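Local coordinates for uncharacterized protein DR_0571 (PDB 3C4N) that is of unknown function but binds ADP and is probably an FAD-dependent oxidoreductase related to the ETF-QO/FixC family, at residues Pro83-Ala88 / Ala166-Pro171; Ala99-Glu104 / Gly383-His388; Leu110-Thr115 / Ala175-Gln180. All blocks are in the same frame, centred on the assembly; numbering follows the deposited sequence.

Contact 1 of 3, residues Pro83-Ala88 / Ala166-Pro171; sequences PGVWTA and ALTYRP
G84 meets Y169 and P171 where strand 85-86 begins its short antiparallel pairing with strand 167-169, in the mixed sheet of this probable FAD-dependent oxidoreductase. Y169 N donates to G84 O at 3.0 Å. The aromatic ring lies over the glycine: G84 CA sits above its centre, 4.0 Å from the centroid and 11° off the ring normal. With chi1 at 63°, Y169 CG lies between its backbone N and carbonyl carbon, which turns the ring over G84, just before the neighbouring strand. P171 CG also packs on G84 CA (3.5 Å), and a CB on residue 84 would clash with Y169 O. Replacing Y169 by an alanine would probably uncover G84 CA and leave D380 O without the hydroxyl that now bonds to it. V85 pairs with T168 in a non-hydrogen-bonded position, their side chains sharing one face of the sheet. W86 and L167 form the hydrogen-bonded pair, their side chains on the opposite face with CB atoms 4.0 Å apart, while the indole NE1 bonds to A99 O. Next, T87 CB packs loosely on A166 CB. Both bonds of the W86-L167 pair are short: W86 N to L167 O and L167 N to W86 O each measure 2.8 Å.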
loop_
_atom_site.group_PDB
_atom_site.type_symbol
_atom_site.label_atom_id
_atom_site.label_comp_id
_atom_site.label_asym_id
_atom_site.label_seq_id
_atom_site.Cartn_x
_atom_site.Cartn_y
_atom_site.Cartn_z
ATOM N N PRO A 83 15.251 0.040 18.639
ATOM C CA PRO A 83 15.916 1.317 18.887
ATOM C C PRO A 83 16.680 1.903 17.710
ATOM O O PRO A 83 17.022 3.082 17.722
ATOM C CB PRO A 83 16.809 1.014 20.089
ATOM C CG PRO A 83 17.089 -0.433 19.958
ATOM C CD PRO A 83 15.749 -0.993 19.562
ATOM N N GLY A 84 16.943 1.096 16.690
ATOM C CA GLY A 84 17.684 1.599 15.536
ATOM C C GLY A 84 19.080 2.124 15.866
ATOM O O GLY A 84 19.430 3.262 15.542
ATOM N N VAL A 85 19.890 1.295 16.515
ATOM C CA VAL A 85 21.245 1.692 16.866
ATOM C C VAL A 85 22.288 0.938 16.048
ATOM O O VAL A 85 22.396 -0.279 16.150
ATOM C CB VAL A 85 21.568 1.407 18.343
ATOM C CG1 VAL A 85 22.993 1.832 18.644
ATOM C CG2 VAL A 85 20.596 2.141 19.242
ATOM N N TRP A 86 23.045 1.652 15.227
ATOM C CA TRP A 86 24.088 1.002 14.456
ATOM C C TRP A 86 25.368 1.241 15.236
ATOM O O TRP A 86 25.782 2.389 15.437
ATOM C CB TRP A 86 24.242 1.614 13.071
ATOM C CG TRP A 86 25.151 0.807 12.183
ATOM C CD1 TRP A 86 24.773 -0.089 11.229
ATOM C CD2 TRP A 86 26.590 0.801 12.185
ATOM N NE1 TRP A 86 25.881 -0.652 10.636
ATOM C CE2 TRP A 86 27.008 -0.121 11.207
ATOM C CE3 TRP A 86 27.563 1.485 12.920
ATOM C CZ2 TRP A 86 28.364 -0.376 10.942
ATOM C CZ3 TRP A 86 28.914 1.230 12.657
ATOM C CH2 TRP A 86 29.297 0.307 11.678
ATOM N N THR A 87 25.995 0.161 15.684
ATOM C CA THR A 87 27.235 0.293 16.441
ATOM C C THR A 87 28.231 -0.798 16.114
ATOM O O THR A 87 27.862 -1.966 16.013
ATOM C CB THR A 87 26.980 0.264 17.959
ATOM O OG1 THR A 87 28.234 0.335 18.637
ATOM C CG2 THR A 87 26.259 -1.014 18.367
ATOM N N ALA A 88 29.494 -0.418 15.976
ATOM C CA ALA A 88 30.551 -1.375 15.670
ATOM C C ALA A 88 30.674 -2.420 16.772
ATOM O O ALA A 88 31.371 -3.420 16.607
ATOM C CB ALA A 88 31.883 -0.647 15.487
ATOM N N ALA A 166 28.924 5.168 15.959
ATOM C CA ALA A 166 27.562 4.694 16.205
ATOM C C ALA A 166 26.549 5.651 15.580
ATOM O O ALA A 166 26.794 6.849 15.480
ATOM C CB ALA A 166 27.314 4.546 17.718
ATOM N N LEU A 167 25.411 5.111 15.157
ATOM C CA LEU A 167 24.365 5.907 14.533
ATOM C C LEU A 167 22.976 5.573 15.085
ATOM O O LEU A 167 22.724 4.440 15.498
ATOM C CB LEU A 167 24.330 5.630 13.028
ATOM C CG LEU A 167 25.542 5.781 12.115
ATOM C CD1 LEU A 167 25.144 5.299 10.737
ATOM C CD2 LEU A 167 26.011 7.229 12.073
ATOM N N THR A 168 22.073 6.551 15.093
ATOM C CA THR A 168 20.702 6.273 15.518
ATOM C C THR A 168 19.739 6.652 14.405
ATOM O O THR A 168 19.934 7.650 13.710
ATOM C CB THR A 168 20.268 7.026 16.806
ATOM O OG1 THR A 168 20.619 8.409 16.713
ATOM C CG2 THR A 168 20.917 6.401 18.033
ATOM N N TYR A 169 18.708 5.835 14.233
ATOM C CA TYR A 169 17.686 6.076 13.222
ATOM C C TYR A 169 16.425 5.346 13.638
ATOM O O TYR A 169 16.444 4.541 14.573
ATOM C CB TYR A 169 18.149 5.549 11.866
ATOM C CG TYR A 169 18.368 4.044 11.820
ATOM C CD1 TYR A 169 17.358 3.167 11.374
ATOM C CD2 TYR A 169 19.594 3.498 12.191
ATOM C CE1 TYR A 169 17.579 1.780 11.292
ATOM C CE2 TYR A 169 19.823 2.129 12.116
ATOM C CZ TYR A 169 18.823 1.276 11.664
ATOM O OH TYR A 169 19.096 -0.071 11.559
ATOM N N ARG A 170 15.327 5.612 12.944
ATOM C CA ARG A 170 14.076 4.932 13.265
ATOM C C ARG A 170 13.865 3.782 12.287
ATOM O O ARG A 170 13.682 3.998 11.089
ATOM C CB ARG A 170 12.895 5.909 13.184
ATOM C CG ARG A 170 12.997 7.097 14.120
ATOM C CD ARG A 170 13.052 6.644 15.570
ATOM N NE ARG A 170 11.863 5.875 15.938
ATOM C CZ ARG A 170 10.701 6.407 16.304
ATOM N NH1 ARG A 170 10.561 7.726 16.365
ATOM N NH2 ARG A 170 9.674 5.615 16.592
ATOM N N PRO A 171 13.886 2.541 12.784
ATOM C CA PRO A 171 13.691 1.376 11.914
ATOM C C PRO A 171 12.357 1.453 11.186
ATOM O O PRO A 171 12.228 0.986 10.053
ATOM C CB PRO A 171 13.743 0.197 12.887
ATOM C CG PRO A 171 14.625 0.705 13.992
ATOM C CD PRO A 171 14.119 2.120 14.176
#

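Contact 2 of 3, residues Ala99-Glu104 / Gly383-His388; sequences AEWTRE and GLAAAH
The six-membered ring of W101 and the imidazole of H388 form an offset stack, with centroids 4.4 Å apart and planes inclined by 21°. W101 CZ2 stands over the centre of one imidazole face, 3.5 Å above its plane, whereas H388 ND1 lies toward the rim of the indole face. The overlap therefore uses the outer corner of the indole. At the indole edge, near its plane, lies the backbone carbon of L384, 3.8 Å from W101 CZ3; A385 CA approaches the same ring obliquely. CG of W101 is anti to its backbone N (chi1 -173°), which carries the indole across to H388; the two side chains run at about a right angle although their ring planes are only modestly inclined. Y54 meets the imidazole edge-to-face, adding helix 46-58 to the cluster.

These groups join helix 96-107 to helix 379-398. The local axes approach to 7.9 Å and are turned by 100°, a nearly perpendicular crossing at which T102 and A385 bring their CA atoms closest. T102 uses both branches here: CG2 packs on L384 CB at 4.0 Å, while OG1 accepts from A385 N at 3.1 Å. That amide lies at a kink, where the nitrogens of L384 and A385 have no bond to the preceding turn. The chemistry thus implies more than apolar packing: the buried T102 hydroxyl, itself bonded to Q98 O in its own helix, supplies the A385 N-H of the kinked turn with a partner.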
loop_
_atom_site.group_PDB
_atom_site.type_symbol
_atom_site.label_atom_id
_atom_site.label_comp_id
_atom_site.label_asym_id
_atom_site.label_seq_id
_atom_site.Cartn_x
_atom_site.Cartn_y
_atom_site.Cartn_z
ATOM N N ALA A 99 28.047 -5.365 8.137
ATOM C CA ALA A 99 27.840 -4.211 8.991
ATOM C C ALA A 99 28.117 -2.889 8.291
ATOM O O ALA A 99 27.340 -1.937 8.412
ATOM C CB ALA A 99 28.713 -4.319 10.238
ATOM N N GLU A 100 29.221 -2.819 7.561
ATOM C CA GLU A 100 29.581 -1.571 6.884
ATOM C C GLU A 100 28.662 -1.276 5.706
ATOM O O GLU A 100 28.303 -0.126 5.471
ATOM C CB GLU A 100 31.044 -1.608 6.413
ATOM C CG GLU A 100 32.100 -1.624 7.544
ATOM C CD GLU A 100 31.866 -0.566 8.639
ATOM O OE1 GLU A 100 31.329 0.527 8.338
ATOM O OE2 GLU A 100 32.243 -0.833 9.804
ATOM N N TRP A 101 28.288 -2.316 4.973
ATOM C CA TRP A 101 27.404 -2.160 3.832
ATOM C C TRP A 101 26.066 -1.619 4.339
ATOM O O TRP A 101 25.485 -0.693 3.756
ATOM C CB TRP A 101 27.206 -3.510 3.137
ATOM C CG TRP A 101 26.439 -3.411 1.858
ATOM C CD1 TRP A 101 26.944 -3.165 0.614
ATOM C CD2 TRP A 101 25.020 -3.472 1.710
ATOM N NE1 TRP A 101 25.924 -3.062 -0.303
ATOM C CE2 TRP A 101 24.730 -3.248 0.345
ATOM C CE3 TRP A 101 23.962 -3.691 2.600
ATOM C CZ2 TRP A 101 23.420 -3.235 -0.152
ATOM C CZ3 TRP A 101 22.663 -3.677 2.110
ATOM C CH2 TRP A 101 22.404 -3.451 0.744
ATOM N N THR A 102 25.580 -2.195 5.436
ATOM C CA THR A 102 24.321 -1.743 6.023
ATOM C C THR A 102 24.459 -0.279 6.444
ATOM O O THR A 102 23.552 0.519 6.213
ATOM C CB THR A 102 23.930 -2.595 7.261
ATOM O OG1 THR A 102 23.667 -3.938 6.842
ATOM C CG2 THR A 102 22.675 -2.023 7.941
ATOM N N ARG A 103 25.601 0.077 7.037
ATOM C CA ARG A 103 25.802 1.452 7.480
ATOM C C ARG A 103 25.731 2.417 6.304
ATOM O O ARG A 103 25.078 3.460 6.392
ATOM C CB ARG A 103 27.145 1.635 8.214
ATOM C CG ARG A 103 27.105 2.820 9.189
ATOM C CD ARG A 103 28.432 3.189 9.859
ATOM N NE ARG A 103 28.953 4.382 9.206
ATOM C CZ ARG A 103 29.360 5.495 9.812
ATOM N NH1 ARG A 103 29.336 5.627 11.127
ATOM N NH2 ARG A 103 29.762 6.513 9.078
ATOM N N GLU A 104 26.399 2.058 5.209
ATOM C CA GLU A 104 26.423 2.876 4.003
ATOM C C GLU A 104 25.018 3.086 3.445
ATOM O O GLU A 104 24.665 4.197 3.033
ATOM C CB GLU A 104 27.309 2.225 2.938
ATOM C CG GLU A 104 27.670 3.187 1.824
ATOM C CD GLU A 104 28.730 2.655 0.858
ATOM O OE1 GLU A 104 29.440 3.491 0.252
ATOM O OE2 GLU A 104 28.849 1.421 0.690
ATOM N N GLY A 383 20.843 -5.807 9.582
ATOM C CA GLY A 383 19.595 -6.128 8.891
ATOM C C GLY A 383 19.517 -5.990 7.375
ATOM O O GLY A 383 19.185 -6.950 6.689
ATOM N N LEU A 384 19.795 -4.802 6.847
ATOM C CA LEU A 384 19.737 -4.584 5.406
ATOM C C LEU A 384 20.605 -5.582 4.645
ATOM O O LEU A 384 20.146 -6.209 3.695
ATOM C CB LEU A 384 20.173 -3.153 5.058
ATOM C CG LEU A 384 19.224 -2.028 5.493
ATOM C CD1 LEU A 384 19.853 -0.632 5.262
ATOM C CD2 LEU A 384 17.941 -2.166 4.694
ATOM N N ALA A 385 21.850 -5.744 5.088
ATOM C CA ALA A 385 22.796 -6.648 4.444
ATOM C C ALA A 385 22.224 -8.032 4.209
ATOM O O ALA A 385 22.377 -8.596 3.118
ATOM C CB ALA A 385 24.072 -6.749 5.277
ATOM N N ALA A 386 21.562 -8.587 5.220
ATOM C CA ALA A 386 20.992 -9.927 5.079
ATOM C C ALA A 386 19.823 -9.951 4.092
ATOM O O ALA A 386 19.601 -10.961 3.422
ATOM C CB ALA A 386 20.564 -10.468 6.447
ATOM N N ALA A 387 19.086 -8.845 3.988
ATOM C CA ALA A 387 17.962 -8.786 3.049
ATOM C C ALA A 387 18.478 -8.609 1.624
ATOM O O ALA A 387 17.892 -9.126 0.679
ATOM C CB ALA A 387 17.012 -7.638 3.410
ATOM N N HIS A 388 19.574 -7.876 1.476
ATOM C CA HIS A 388 20.160 -7.653 0.162
ATOM C C HIS A 388 20.858 -8.904 -0.373
ATOM O O HIS A 388 20.807 -9.187 -1.567
ATOM C CB HIS A 388 21.164 -6.512 0.223
ATOM C CG HIS A 388 21.861 -6.258 -1.075
ATOM N ND1 HIS A 388 23.187 -6.576 -1.285
ATOM C CD2 HIS A 388 21.416 -5.714 -2.233
ATOM C CE1 HIS A 388 23.527 -6.236 -2.515
ATOM N NE2 HIS A 388 22.472 -5.711 -3.112
#

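Contact 3 of 3, residues Leu110-Thr115 / Ala175-Gln180; sequences LGSGKT and ALLAAQ
L177 reaches from helix 171-183 to the loop joining helix 96-107 to strand 118-127, and its two methyl branches meet different parts of that loop. This is helix-on-loop packing within the probable FAD-dependent oxidoreductase fold. With CG anti to the backbone N (chi1 166°), the L177 side chain extends from the helix; CD1 goes to K114 and S112, CD2 to L110.

The side chains of L110 and L177 run antiparallel and offset, so the meeting is between methyl ends: L110 CD1 lies 4.1 Å from L177 CD2. The same L110 methyl is 4.2 Å from A178 CB, which places it against two successive residues of the helix. Around this methyl contact, L174 of the same helix and F53 and Y54 of helix 46-58 also touch the L110 side chain, so L110 is packed between helix 171-183 and helix 46-58.

K114 approaches differently. Its side chain crosses that of L177 at a slant, offering the base of the chain rather than the amine: K114 CB is 3.6 Å and K114 CG 3.7 Å from L177 CD1. Bends at chi2 (-63°) and chi4 (-77°) carry the amine off from the helix. Its apolar root is therefore the part used in this contact. K114 also packs on G184 of the second subunit, placing this margin of the loop beside the dimer interface.

S112 lies in sequence between L110 and K114, the other two loop partners of L177. Its hydroxyl bonds to A109 O, and its geometry fits an ST turn with K114 N, although that amide is less surely placed. S112 OG lies 4.0 Å from L177 CD1.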
loop_
_atom_site.group_PDB
_atom_site.type_symbol
_atom_site.label_atom_id
_atom_site.label_comp_id
_atom_site.label_asym_id
_atom_site.label_seq_id
_atom_site.Cartn_x
_atom_site.Cartn_y
_atom_site.Cartn_z
ATOM N N LEU A 110 19.386 4.048 1.240
ATOM C CA LEU A 110 19.204 2.944 0.284
ATOM C C LEU A 110 19.464 3.395 -1.144
ATOM O O LEU A 110 19.166 2.672 -2.091
ATOM C CB LEU A 110 17.777 2.379 0.376
ATOM C CG LEU A 110 17.293 1.969 1.773
ATOM C CD1 LEU A 110 15.817 1.589 1.754
ATOM C CD2 LEU A 110 18.147 0.826 2.259
ATOM N N GLY A 111 20.005 4.600 -1.290
ATOM C CA GLY A 111 20.283 5.137 -2.610
ATOM C C GLY A 111 19.019 5.435 -3.398
ATOM O O GLY A 111 18.991 5.269 -4.615
ATOM N N SER A 112 17.976 5.895 -2.709
ATOM C CA SER A 112 16.700 6.190 -3.357
ATOM C C SER A 112 16.435 7.682 -3.487
ATOM O O SER A 112 15.314 8.088 -3.785
ATOM C CB SER A 112 15.563 5.582 -2.549
ATOM O OG SER A 112 15.465 6.253 -1.304
ATOM N N GLY A 113 17.457 8.493 -3.250
ATOM C CA GLY A 113 17.278 9.925 -3.330
ATOM C C GLY A 113 16.246 10.404 -2.324
ATOM O O GLY A 113 15.825 11.557 -2.361
ATOM N N LYS A 114 15.831 9.522 -1.420
ATOM C CA LYS A 114 14.844 9.880 -0.411
ATOM C C LYS A 114 15.494 10.338 0.894
ATOM O O LYS A 114 16.718 10.270 1.062
ATOM C CB LYS A 114 13.911 8.690 -0.138
ATOM C CG LYS A 114 12.939 8.361 -1.270
ATOM C CD LYS A 114 11.976 9.512 -1.522
ATOM C CE LYS A 114 10.865 9.154 -2.515
ATOM N NZ LYS A 114 11.291 9.145 -3.928
ATOM N N THR A 115 14.655 10.800 1.815
ATOM C CA THR A 115 15.109 11.282 3.108
ATOM C C THR A 115 14.982 10.223 4.201
ATOM O O THR A 115 13.915 9.624 4.398
ATOM C CB THR A 115 14.312 12.538 3.535
ATOM O OG1 THR A 115 14.677 12.923 4.869
ATOM C CG2 THR A 115 12.819 12.259 3.482
ATOM N N ALA A 175 11.891 0.929 7.239
ATOM C CA ALA A 175 10.969 -0.050 6.678
ATOM C C ALA A 175 9.938 0.595 5.744
ATOM O O ALA A 175 9.765 0.147 4.616
ATOM C CB ALA A 175 10.270 -0.797 7.812
ATOM N N LEU A 176 9.255 1.636 6.222
ATOM C CA LEU A 176 8.253 2.341 5.417
ATOM C C LEU A 176 8.870 2.804 4.096
ATOM O O LEU A 176 8.300 2.603 3.024
ATOM C CB LEU A 176 7.712 3.563 6.166
ATOM C CG LEU A 176 6.599 4.305 5.415
ATOM C CD1 LEU A 176 5.432 3.357 5.217
ATOM C CD2 LEU A 176 6.151 5.565 6.174
ATOM N N LEU A 177 10.034 3.438 4.195
ATOM C CA LEU A 177 10.747 3.927 3.028
ATOM C C LEU A 177 10.980 2.794 2.044
ATOM O O LEU A 177 10.762 2.940 0.844
ATOM C CB LEU A 177 12.101 4.510 3.428
ATOM C CG LEU A 177 13.088 4.756 2.289
ATOM C CD1 LEU A 177 12.512 5.732 1.273
ATOM C CD2 LEU A 177 14.367 5.299 2.868
ATOM N N ALA A 178 11.426 1.660 2.560
ATOM C CA ALA A 178 11.706 0.519 1.717
ATOM C C ALA A 178 10.426 0.021 1.080
ATOM O O ALA A 178 10.392 -0.249 -0.117
ATOM C CB ALA A 178 12.361 -0.583 2.533
ATOM N N ALA A 179 9.365 -0.098 1.865
ATOM C CA ALA A 179 8.107 -0.571 1.298
ATOM C C ALA A 179 7.635 0.426 0.234
ATOM O O ALA A 179 7.324 0.041 -0.887
ATOM C CB ALA A 179 7.053 -0.732 2.393
ATOM N N GLN A 180 7.602 1.707 0.581
ATOM C CA GLN A 180 7.164 2.718 -0.365
ATOM C C GLN A 180 7.863 2.606 -1.712
ATOM O O GLN A 180 7.211 2.487 -2.756
ATOM C CB GLN A 180 7.370 4.110 0.224
ATOM C CG GLN A 180 6.402 4.375 1.344
ATOM C CD GLN A 180 6.520 5.759 1.899
ATOM O OE1 GLN A 180 7.623 6.310 1.986
ATOM N NE2 GLN A 180 5.383 6.338 2.297
#

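How the contacts relate
From the N terminus, strand 85-86 opens contact 1, helix 96-107 opens contact 2 and the following loop opens contact 3. Contact 1 closes first, at strand 167-169; contact 3 closes next, on helix 171-183, so these two cross. Contact 2 waits until helix 379-398: it encloses contact 3 and crosses contact 1. Contacts 1 and 2 touch directly, with R103 CD packing on W86 CZ3 and R103 CG on L167 CD1. L384 CD1 packs on L110 CD2 at 3.7 Å, joining contacts 2 and 3. Contacts 1 and 3 adjoin through the chain alone. Together they tie the mixed sheet containing strands 85-86 and 167-169 to helices beside the ADP-binding region.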